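Local atomic coordinates of CEP104 (Gallus gallus, PDB entry 5JO8), a protein that is a centriolar protein whose TOG domain, the part in this entry, probably binds tubulin or microtubules. Residues Thr143-Ser147 with Ser148-Ile152; Leu189-Ser192 with Arg193-Val197; Met69-Ser72 with Val73-Lys77. One frame throughout, in Å; residues are numbered along the deposited sequence. Where two conformers were deposited one is given.

Contact 1 of 3, residues Thr143-Ser147 with Ser148-Ile152; sequences TGDSS and SRLRI
The guanidinium of Arg151 lies with one face over the backbone where the loop enters the helix. Ser148 CA sits 3.4 Å above the plane of that Arg151 group, offset toward its rim. The carbonyl oxygen of Asp145 and CA of Ser146 lie at the edge, in the plane. Arg151 NH1 donates to Asp145 O at 3.0 Å. The bond is nearly straight, 171° at the hydrogen, and the acceptor is almost exactly in the guanidinium plane. Chi1 of Arg151 (-67°) sets CG beside the backbone N, and CG and CD run alongside the loop carbonyls. The bend at chi3 then turns the guanidinium back toward Asp145 O. Arg151 CD is 3.3 Å from Thr143 O and also lies against Asp145 O. The side chain thus follows the carbonyls of Thr143 and Asp145 in the loop that joins helix 125-142 to helix 148-163, a linker between successive helices of the all-helical TOG domain.

Asp145 also bonds within the loop. Its OD2 accepts from Ser147 N at 3.0 Å, which closes an Asx turn. The donor comes to the anti side of the carboxylate, 29° out of its plane. The Asp145 side chain crosses that of Leu150 at about a right angle. Asp145 CB meets Leu150 CD1 at 3.6 Å, and Leu150 CD1 also lies close to the carboxylate carbon. Leu150 is buried and also packs on Phe103 of helix 100-121.

Ser147 is the N-cap residue, but its side chain makes no capping bond. The Ser147 carbonyl takes the first i to i+4 bond of the helix, from Arg151 N to Ser147 O at 3.2 Å. Leu150 N makes a weak bond to the same Ser147 O at 3.1 Å.

Contact 2 of 3, residues Leu189-Ser192 with Arg193-Val197; sequences LAMS and RVELV
Two successive turns of helix 187-204 meet here. Four backbone bonds of the i to i+4 kind join them. Arg193 N donates to Leu189 O at 3.0 Å, and the last of the four, Leu196 N to Ser192 O, is 2.9 Å long.

Side chains of the later turn lie back over carbonyls of the earlier one. Val194 CG2 comes to 3.2 Å from Met191 O. It gets there by standing between its own backbone N and carbonyl carbon, with CG1 beside the N (chi1 -68°). Glu195 CG is 3.1 Å from the same Met191 O. Beyond CG the Glu195 chain is extended. Met191 has two conformers. In the one described its chain bends at chi2 and chi3, and its methyl CE comes to 3.5 Å from Glu195 OE2. The two side chains cross at a slant. In this conformer Met191 SD also packs loosely on Val194 CG2, at 4.4 Å.

The polar ends of Ser192 and Arg193 have partners beyond these two segments. Ser192 OG is within hydrogen-bonding range of Thr143 O and His188 O, and its single proton is probably shared or alternates between them. The first partner ties the helix to the loop before helix 148-163. Arg193 turns away and donates to the carbonyls of Leu177, Gln179 and Leu180. Val194 packs on Phe219 and Val234 of the next two helices. This is regular alpha-helical geometry within a stacked array of helices, as in the HEAT-like TOG fold.

Contact 3 of 3, residues Met69-Ser72 with Val73-Lys77; sequences MEMS and VSTPK
Thr75 turns its side chain back over the start of its own turn. From CB, which is 3.3 Å from Ser72 O, the chain forks. OG1 stands beside the backbone N (chi1 -55°) and donates to Ser72 O at 2.7 Å. The same hydroxyl oxygen, Thr75 OG1, is 3.3 Å from Met71 CE. The other branch, CG2, meets that methyl of Met71 at 3.6 Å. Met71 curls twice beyond CB, which brings CE back to Thr75, and the two side chains cross at about a right angle. Both also touch Leu80 of helix 77-94.

The backbone forms a type I beta turn from Ser72 to Thr75. Thr75 N donates to Ser72 O at 3.1 Å, from well above the carbonyl plane. The hydroxyl approaches nearer that plane, tilted by 21°. Across the exposed side of the turn, in the Ser72 conformer described, Ser72 OG and Ser74 OG share a hydrogen bond of 2.9 Å, and either may be the donor. Met71 O accepts from Lys120 of helix 100-121. Ser72 O thus takes both the amide and the hydroxyl of Thr75. The amide bond closes the turn, and the hydroxyl bond would hold the threonine side chain in its rotation.

Overall arrangement
The three contacts follow one another along a single TOG domain, in the order contact 3, contact 1, contact 2. Contacts 1 and 2 are neighbours, with centres 11 Å apart. They touch directly, where Ser192 OG meets Thr143 O at 2.6 Å, and Leu189 CD1 packs against Thr143 and Gly144. The loop before helix 148-163 is thus joined to helix 187-204. Contact 3 is remote. Its centre is about 37 Å from that of contact 1 and 39 Å from that of contact 2. It is a surface turn between helices 54-69 and 77-94, and contact 2 lies across the centre of the chain from it.

Contact 1 of 3, residues Thr143-Ser147 with Ser148-Ile152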
# COMPACT_ATOMS: atom_id res chain seq x y z
N THR A 143 2.05 -1.11 8.06
CA THR A 143 1.01 -0.37 8.78
C THR A 143 0.46 -1.18 9.96
O THR A 143 -0.34 -0.67 10.75
CB THR A 143 -0.17 0.07 7.88
OG1 THR A 143 -0.98 -1.07 7.53
CG2 THR A 143 0.33 0.78 6.62
N GLY A 144 0.90 -2.43 10.09
CA GLY A 144 0.59 -3.25 11.25
C GLY A 144 1.66 -3.24 12.32
O GLY A 144 1.55 -3.96 13.32
N ASP A 145 2.69 -2.42 12.13
CA ASP A 145 3.81 -2.34 13.07
C ASP A 145 3.34 -1.99 14.48
O ASP A 145 2.37 -1.26 14.65
CB ASP A 145 4.81 -1.28 12.62
CG ASP A 145 6.18 -1.49 13.23
OD1 ASP A 145 6.94 -2.32 12.69
OD2 ASP A 145 6.48 -0.82 14.24
N SER A 146 4.06 -2.48 15.49
CA SER A 146 3.68 -2.20 16.88
C SER A 146 3.97 -0.76 17.33
O SER A 146 3.45 -0.30 18.35
CB SER A 146 4.35 -3.20 17.82
OG SER A 146 5.75 -3.23 17.62
N SER A 147 4.80 -0.05 16.56
CA SER A 147 5.12 1.35 16.86
C SER A 147 4.31 2.31 16.00
O SER A 147 4.34 2.24 14.77
CB SER A 147 6.62 1.62 16.66
OG SER A 147 7.40 0.93 17.62
N SER A 148 3.58 3.20 16.67
CA SER A 148 2.73 4.17 15.99
C SER A 148 3.47 5.01 14.96
O SER A 148 2.92 5.30 13.90
CB SER A 148 2.05 5.09 17.01
OG SER A 148 3.01 5.84 17.73
N ARG A 149 4.71 5.37 15.26
CA ARG A 149 5.50 6.19 14.35
C ARG A 149 5.56 5.55 12.98
O ARG A 149 5.31 6.21 11.96
CB ARG A 149 6.92 6.38 14.89
CG ARG A 149 7.74 7.40 14.10
CD ARG A 149 9.24 7.20 14.30
NE ARG A 149 9.64 5.84 13.94
CZ ARG A 149 9.91 5.45 12.70
NH1 ARG A 149 10.27 4.19 12.47
NH2 ARG A 149 9.83 6.31 11.69
N LEU A 150 5.86 4.26 12.95
CA LEU A 150 6.07 3.58 11.68
C LEU A 150 4.73 3.32 10.99
O LEU A 150 4.64 3.41 9.77
CB LEU A 150 6.86 2.27 11.87
CG LEU A 150 7.52 1.62 10.64
CD1 LEU A 150 6.66 0.52 10.07
CD2 LEU A 150 7.85 2.64 9.56
N ARG A 151 3.69 3.00 11.76
CA ARG A 151 2.36 2.79 11.17
C ARG A 151 1.92 4.03 10.41
O ARG A 151 1.33 3.95 9.34
CB ARG A 151 1.32 2.48 12.25
CG ARG A 151 1.53 1.17 12.96
CD ARG A 151 0.26 0.75 13.70
NE ARG A 151 -0.17 1.70 14.73
CZ ARG A 151 0.25 1.69 15.99
NH1 ARG A 151 1.13 0.79 16.38
NH2 ARG A 151 -0.21 2.58 16.85
N ILE A 152 2.20 5.18 10.99
CA ILE A 152 1.82 6.45 10.41
C ILE A 152 2.65 6.74 9.17
O ILE A 152 2.10 7.17 8.16
CB ILE A 152 1.93 7.59 11.44
CG1 ILE A 152 0.89 7.40 12.55
CG2 ILE A 152 1.77 8.95 10.76
CD1 ILE A 152 1.16 8.25 13.78

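Contact 2 of 3, residues Leu189-Ser192 with Arg193-Val197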
# COMPACT_ATOMS: atom_id res chain seq x y z
N LEU A 189 -2.93 -3.68 12.23
CA LEU A 189 -3.13 -3.87 10.80
C LEU A 189 -4.56 -3.51 10.40
O LEU A 189 -4.79 -2.81 9.42
CB LEU A 189 -2.86 -5.33 10.44
CG LEU A 189 -2.78 -5.66 8.96
CD1 LEU A 189 -1.58 -4.96 8.33
CD2 LEU A 189 -2.70 -7.17 8.77
N ALA A 190 -5.53 -4.00 11.17
CA ALA A 190 -6.93 -3.79 10.81
C ALA A 190 -7.30 -2.32 10.94
O ALA A 190 -7.98 -1.77 10.09
CB ALA A 190 -7.83 -4.62 11.72
N MET A 191 -6.86 -1.70 12.03
CA MET A 191 -7.12 -0.29 12.25
C MET A 191 -6.55 0.57 11.14
O MET A 191 -7.21 1.47 10.64
CB MET A 191 -6.55 0.15 13.60
CG MET A 191 -7.44 -0.15 14.79
SD MET A 191 -9.04 0.65 14.64
CE MET A 191 -8.57 2.38 14.59
N SER A 192 -5.31 0.28 10.75
CA SER A 192 -4.66 1.03 9.68
C SER A 192 -5.43 0.88 8.39
O SER A 192 -5.59 1.84 7.64
CB SER A 192 -3.24 0.53 9.48
OG SER A 192 -2.40 0.93 10.56
N ARG A 193 -5.93 -0.33 8.14
CA ARG A 193 -6.66 -0.56 6.91
C ARG A 193 -7.98 0.20 6.87
O ARG A 193 -8.28 0.86 5.88
CB ARG A 193 -6.89 -2.05 6.66
CG ARG A 193 -7.42 -2.32 5.25
CD ARG A 193 -6.35 -2.93 4.34
NE ARG A 193 -6.30 -4.38 4.53
CZ ARG A 193 -7.22 -5.22 4.07
NH1 ARG A 193 -8.26 -4.77 3.38
NH2 ARG A 193 -7.10 -6.52 4.31
N VAL A 194 -8.77 0.14 7.94
CA VAL A 194 -10.04 0.88 7.91
C VAL A 194 -9.81 2.39 7.84
O VAL A 194 -10.56 3.11 7.18
CB VAL A 194 -11.00 0.48 9.04
CG1 VAL A 194 -11.47 -0.94 8.82
CG2 VAL A 194 -10.33 0.61 10.41
N GLU A 195 -8.76 2.87 8.51
CA GLU A 195 -8.48 4.29 8.49
C GLU A 195 -8.02 4.75 7.11
O GLU A 195 -8.37 5.85 6.68
CB GLU A 195 -7.44 4.64 9.55
CG GLU A 195 -7.93 4.50 10.97
CD GLU A 195 -6.82 4.76 11.97
OE1 GLU A 195 -5.63 4.54 11.63
OE2 GLU A 195 -7.13 5.20 13.09
N LEU A 196 -7.22 3.92 6.44
CA LEU A 196 -6.78 4.22 5.07
C LEU A 196 -7.96 4.33 4.11
O LEU A 196 -8.03 5.27 3.31
CB LEU A 196 -5.79 3.17 4.56
CG LEU A 196 -4.34 3.48 4.91
CD1 LEU A 196 -3.45 2.27 4.67
CD2 LEU A 196 -3.85 4.66 4.10
N VAL A 197 -8.88 3.38 4.19
CA VAL A 197 -10.08 3.42 3.36
C VAL A 197 -10.87 4.68 3.68
O VAL A 197 -11.25 5.42 2.77
CB VAL A 197 -10.95 2.15 3.55
CG1 VAL A 197 -12.28 2.30 2.82
CG2 VAL A 197 -10.21 0.91 3.04

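Contact 3 of 3, residues Met69-Ser72 with Val73-Lys77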
# COMPACT_ATOMS: atom_id res chain seq x y z
N MET A 69 18.77 7.42 -11.53
CA MET A 69 18.60 8.84 -11.83
C MET A 69 19.55 9.31 -12.94
O MET A 69 19.22 10.21 -13.71
CB MET A 69 18.80 9.71 -10.57
CG MET A 69 17.60 9.72 -9.63
SD MET A 69 16.16 10.52 -10.36
CE MET A 69 16.73 12.22 -10.44
N GLU A 70 20.71 8.69 -13.02
CA GLU A 70 21.73 9.14 -13.96
C GLU A 70 21.72 8.39 -15.30
O GLU A 70 22.53 8.67 -16.17
CB GLU A 70 23.11 9.12 -13.30
CG GLU A 70 23.21 10.14 -12.18
CD GLU A 70 24.55 10.15 -11.47
OE1 GLU A 70 25.40 9.27 -11.75
OE2 GLU A 70 24.76 11.07 -10.64
N MET A 71 20.77 7.47 -15.47
CA MET A 71 20.64 6.77 -16.76
C MET A 71 20.23 7.74 -17.85
O MET A 71 19.23 8.45 -17.73
CB MET A 71 19.62 5.64 -16.67
CG MET A 71 19.97 4.54 -15.70
SD MET A 71 21.55 3.77 -16.06
CE MET A 71 21.30 3.24 -17.75
N SER A 72 21.02 7.77 -18.93
CA SER A 72 20.73 8.64 -20.07
C SER A 72 19.47 8.17 -20.79
O SER A 72 19.15 6.98 -20.77
CB SER A 72 21.91 8.64 -21.03
OG SER A 72 21.55 9.22 -22.28
N VAL A 73 18.77 9.10 -21.42
CA VAL A 73 17.56 8.76 -22.17
C VAL A 73 17.85 7.88 -23.39
O VAL A 73 16.95 7.26 -23.93
CB VAL A 73 16.76 10.02 -22.57
CG1 VAL A 73 16.20 10.71 -21.34
CG2 VAL A 73 17.64 10.96 -23.40
N SER A 74 19.11 7.83 -23.81
CA SER A 74 19.50 7.00 -24.94
C SER A 74 19.68 5.53 -24.58
O SER A 74 19.93 4.70 -25.45
CB SER A 74 20.78 7.53 -25.59
OG SER A 74 21.85 7.51 -24.66
N THR A 75 19.55 5.21 -23.30
CA THR A 75 19.67 3.83 -22.86
C THR A 75 18.56 3.00 -23.51
O THR A 75 17.41 3.45 -23.52
CB THR A 75 19.52 3.72 -21.32
OG1 THR A 75 20.46 4.60 -20.67
CG2 THR A 75 19.73 2.29 -20.86
N PRO A 76 18.90 1.82 -24.05
CA PRO A 76 17.86 0.97 -24.65
C PRO A 76 16.74 0.69 -23.67
O PRO A 76 17.00 0.51 -22.48
CB PRO A 76 18.61 -0.33 -24.97
CG PRO A 76 20.00 0.15 -25.27
CD PRO A 76 20.25 1.26 -24.27
N LYS A 77 15.51 0.69 -24.16
CA LYS A 77 14.35 0.54 -23.28
C LYS A 77 14.36 -0.75 -22.47
O LYS A 77 13.90 -0.77 -21.33
CB LYS A 77 13.06 0.63 -24.09
CG LYS A 77 12.88 1.94 -24.85
CD LYS A 77 12.90 3.14 -23.92
CE LYS A 77 12.49 4.41 -24.65
NZ LYS A 77 12.78 5.65 -23.88